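Local coordinates for Glyoxalase/bleomycin resistance protein/dioxygenase (Sphaerobacter thermophilus, PDB 4HC5) that belongs to the vicinal oxygen chelate superfamily of glyoxalases and bleomycin resistance proteins and may act as a dioxygenase, though its substrate is not established, at residues A17-S22 and N126-V131. Residues are numbered along the deposited sequence; the frame is centred on the assembly and turned at random.
Sequences ATIIVS and NQFFLV
Ile19 and Asn126 mark the nearest backbone approach of strand 17-20 and strand 126-131, their CA atoms lying 7.7 Å apart. The strand axes come no closer than 8.9 Å and run at 139° to each other, too far apart for direct strand pairing, so an amide side chain and a water bridge the gap. Asn126 suits this place because its short amide offers a donor and an acceptor together. With CG turned beside its own backbone N (chi1 -66°), ND2 reaches Ile20 O at 2.9 Å. The N-H points nearly straight at the oxygen (163°), which lies close to the amide plane, yet the donor stands well above the carbonyl plane of Ile20, not on a lone pair. Asn126 OD1 accepts a hydrogen from a water at 2.8 Å, and that water accepts one from Ile20 N. Both backbone polar groups of Ile20 thus meet the same amide, directly or through water. Gly78 N also bonds Asn126 OD1, further fixing the rotation of the amide.

Apolar groups pack beside this polar link. Ile19 sends its long branch out to CD1, which meets Phe128 CZ at 4.2 Å, at the ring edge and near its plane; the two side chains cross at about a right angle. Branched and flat hydrocarbon suit this buried place, where Tyr31 of helix 24-34 touches both. Val21 sets CG1 4.1 Å from Asn126 ND2, a compact methyl beside the amide, and packs on Ala27 of the same helix.

The arrangement joins the two four-stranded sheets of the chain, each with strand order 1-4-3-2, as expected for paired βαβββ modules of the vicinal oxygen chelate fold.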
ATOM      1  N   ALA A  17      -2.409  -3.100   0.010  1.00 16.29           N
ATOM      2  CA  ALA A  17      -1.031  -3.069  -0.512  1.00 15.79           C
ATOM      3  C   ALA A  17      -0.364  -4.384  -0.041  1.00 16.14           C
ATOM      4  O   ALA A  17      -0.888  -5.059   0.838  1.00 17.68           O
ATOM      5  CB  ALA A  17      -0.300  -1.864   0.047  1.00 17.21           C
ATOM      6  N   THR A  18       0.719  -4.730  -0.667  1.00 15.84           N
ATOM      7  CA  THR A  18       1.366  -6.004  -0.446  1.00 16.03           C
ATOM      8  C   THR A  18       2.794  -5.844   0.101  1.00 16.05           C
ATOM      9  O   THR A  18       3.543  -4.960  -0.353  1.00 19.56           O
ATOM     10  CB  THR A  18       1.412  -6.833  -1.767  1.00 17.13           C
ATOM     11  OG1 THR A  18       0.096  -6.944  -2.297  1.00 17.78           O
ATOM     12  CG2 THR A  18       1.975  -8.257  -1.603  1.00 17.53           C
ATOM     13  N   ILE A  19       3.090  -6.733   1.050  1.00 15.51           N
ATOM     14  CA  ILE A  19       4.518  -6.867   1.479  1.00 15.01           C
ATOM     15  C   ILE A  19       4.918  -8.318   1.114  1.00 15.20           C
ATOM     16  O   ILE A  19       4.084  -9.164   0.889  1.00 17.41           O
ATOM     17  CB  ILE A  19       4.737  -6.547   2.923  1.00 17.55           C
ATOM     18  CG1 ILE A  19       3.956  -7.499   3.842  1.00 17.06           C
ATOM     19  CG2 ILE A  19       4.381  -5.074   3.224  1.00 18.43           C
ATOM     20  CD1 ILE A  19       4.334  -7.441   5.337  1.00 20.62           C
ATOM     21  N   ILE A  20       6.194  -8.533   1.032  1.00 14.90           N
ATOM     22  CA  ILE A  20       6.779  -9.852   0.729  1.00 14.69           C
ATOM     23  C   ILE A  20       7.392 -10.418   2.008  1.00 13.49           C
ATOM     24  O   ILE A  20       8.263  -9.806   2.601  1.00 15.01           O
ATOM     25  CB  ILE A  20       7.789  -9.713  -0.423  1.00 14.16           C
ATOM     26  CG1 ILE A  20       7.253  -8.924  -1.638  1.00 17.35           C
ATOM     27  CG2 ILE A  20       8.261 -11.117  -0.889  1.00 16.58           C
ATOM     28  CD1 ILE A  20       6.045  -9.498  -2.350  1.00 17.73           C
ATOM     29  N   VAL A  21       6.957 -11.632   2.295  1.00 13.95           N
ATOM     30  CA  VAL A  21       7.387 -12.376   3.461  1.00 15.56           C
ATOM     31  C   VAL A  21       7.947 -13.735   3.034  1.00 16.27           C
ATOM     32  O   VAL A  21       7.706 -14.168   1.913  1.00 16.42           O
ATOM     33  CB  VAL A  21       6.274 -12.537   4.527  1.00 15.12           C
ATOM     34  CG1 VAL A  21       5.781 -11.124   4.989  1.00 17.40           C
ATOM     35  CG2 VAL A  21       5.154 -13.428   4.073  1.00 16.94           C
ATOM     36  N   SER A  22       8.673 -14.400   3.938  1.00 16.97           N
ATOM     37  CA  SER A  22       9.243 -15.721   3.587  1.00 17.08           C
ATOM     38  C   SER A  22       8.326 -16.891   3.952  1.00 16.64           C
ATOM     39  O   SER A  22       8.462 -18.003   3.415  1.00 19.39           O
ATOM     40  CB  SER A  22      10.575 -15.892   4.249  1.00 18.36           C
ATOM     41  OG  SER A  22      10.528 -15.751   5.651  1.00 22.13           O
ATOM     42  N   ASN A 126      11.305  -6.357   6.670  1.00 14.89           N
ATOM     43  CA  ASN A 126      10.466  -5.284   6.045  1.00 15.41           C
ATOM     44  C   ASN A 126      10.303  -4.112   7.026  1.00 14.56           C
ATOM     45  O   ASN A 126       9.861  -4.322   8.149  1.00 17.54           O
ATOM     46  CB  ASN A 126       9.101  -5.845   5.725  1.00 15.18           C
ATOM     47  CG  ASN A 126       9.130  -6.940   4.638  1.00 15.06           C
ATOM     48  OD1 ASN A 126       9.747  -6.729   3.587  1.00 16.55           O
ATOM     49  ND2 ASN A 126       8.479  -8.079   4.885  1.00 16.65           N
ATOM     50  N   GLN A 127      10.633  -2.937   6.517  1.00 15.31           N
ATOM     51  CA  GLN A 127      10.635  -1.719   7.332  0.50 15.30           C
ATOM     52  C   GLN A 127       9.412  -0.819   7.075  1.00 15.58           C
ATOM     53  O   GLN A 127       8.977  -0.586   5.950  1.00 16.88           O
ATOM     54  CB  GLN A 127      11.910  -0.901   7.116  0.50 18.45           C
ATOM     55  CG  GLN A 127      12.124   0.118   8.266  0.50 17.50           C
ATOM     56  CD  GLN A 127      13.462   0.851   8.160  0.50 20.59           C
ATOM     57  OE1 GLN A 127      14.345   0.812   9.059  0.50 25.93           O
ATOM     58  NE2 GLN A 127      13.586   1.554   7.096  0.50 23.53           N
ATOM     59  N   PHE A 128       8.869  -0.415   8.228  1.00 16.47           N
ATOM     60  CA  PHE A 128       7.689   0.515   8.209  1.00 15.41           C
ATOM     61  C   PHE A 128       8.089   1.789   8.920  1.00 15.00           C
ATOM     62  O   PHE A 128       8.788   1.780   9.949  1.00 16.92           O
ATOM     63  CB  PHE A 128       6.505  -0.124   8.941  1.00 16.81           C
ATOM     64  CG  PHE A 128       6.037  -1.401   8.344  1.00 16.13           C
ATOM     65  CD1 PHE A 128       5.162  -1.437   7.322  1.00 16.34           C
ATOM     66  CD2 PHE A 128       6.548  -2.612   8.757  1.00 18.45           C
ATOM     67  CE1 PHE A 128       4.747  -2.613   6.754  1.00 18.28           C
ATOM     68  CE2 PHE A 128       6.178  -3.805   8.167  1.00 18.75           C
ATOM     69  CZ  PHE A 128       5.210  -3.806   7.172  1.00 19.32           C
ATOM     70  N   PHE A 129       7.472   2.896   8.492  1.00 15.23           N
ATOM     71  CA  PHE A 129       7.542   4.197   9.170  1.00 14.83           C
ATOM     72  C   PHE A 129       6.288   4.306  10.034  1.00 14.24           C
ATOM     73  O   PHE A 129       5.183   4.093   9.527  1.00 17.28           O
ATOM     74  CB  PHE A 129       7.602   5.279   8.118  1.00 16.02           C
ATOM     75  CG  PHE A 129       7.862   6.682   8.633  1.00 16.58           C
ATOM     76  CD1 PHE A 129       8.899   6.920   9.537  1.00 16.89           C
ATOM     77  CD2 PHE A 129       7.184   7.783   8.119  1.00 18.63           C
ATOM     78  CE1 PHE A 129       9.168   8.219   9.928  1.00 19.01           C
ATOM     79  CE2 PHE A 129       7.474   9.068   8.506  1.00 19.11           C
ATOM     80  CZ  PHE A 129       8.504   9.268   9.422  1.00 18.80           C
ATOM     81  N   LEU A 130       6.454   4.527  11.350  1.00 14.42           N
ATOM     82  CA  LEU A 130       5.434   4.575  12.323  1.00 15.52           C
ATOM     83  C   LEU A 130       5.320   6.022  12.787  1.00 14.69           C
ATOM     84  O   LEU A 130       6.266   6.581  13.317  1.00 15.91           O
ATOM     85  CB  LEU A 130       5.725   3.649  13.507  1.00 16.22           C
ATOM     86  CG  LEU A 130       4.694   3.606  14.602  1.00 16.95           C
ATOM     87  CD1 LEU A 130       3.347   3.090  14.094  1.00 19.24           C
ATOM     88  CD2 LEU A 130       5.187   2.749  15.813  1.00 19.24           C
ATOM     89  N   VAL A 131       4.120   6.596  12.618  1.00 15.62           N
ATOM     90  CA  VAL A 131       3.867   8.003  12.887  1.00 16.29           C
ATOM     91  C   VAL A 131       2.690   8.176  13.826  1.00 17.42           C
ATOM     92  O   VAL A 131       1.691   7.491  13.707  1.00 17.76           O
ATOM     93  CB  VAL A 131       3.594   8.784  11.544  1.00 18.76           C
ATOM     94  CG1 VAL A 131       3.484  10.282  11.873  1.00 21.25           C
ATOM     95  CG2 VAL A 131       4.668   8.510  10.530  1.00 22.14           C
TER
HETATM   96  O   HOH W   1       8.139  -6.411   1.317  1.00 20.15           O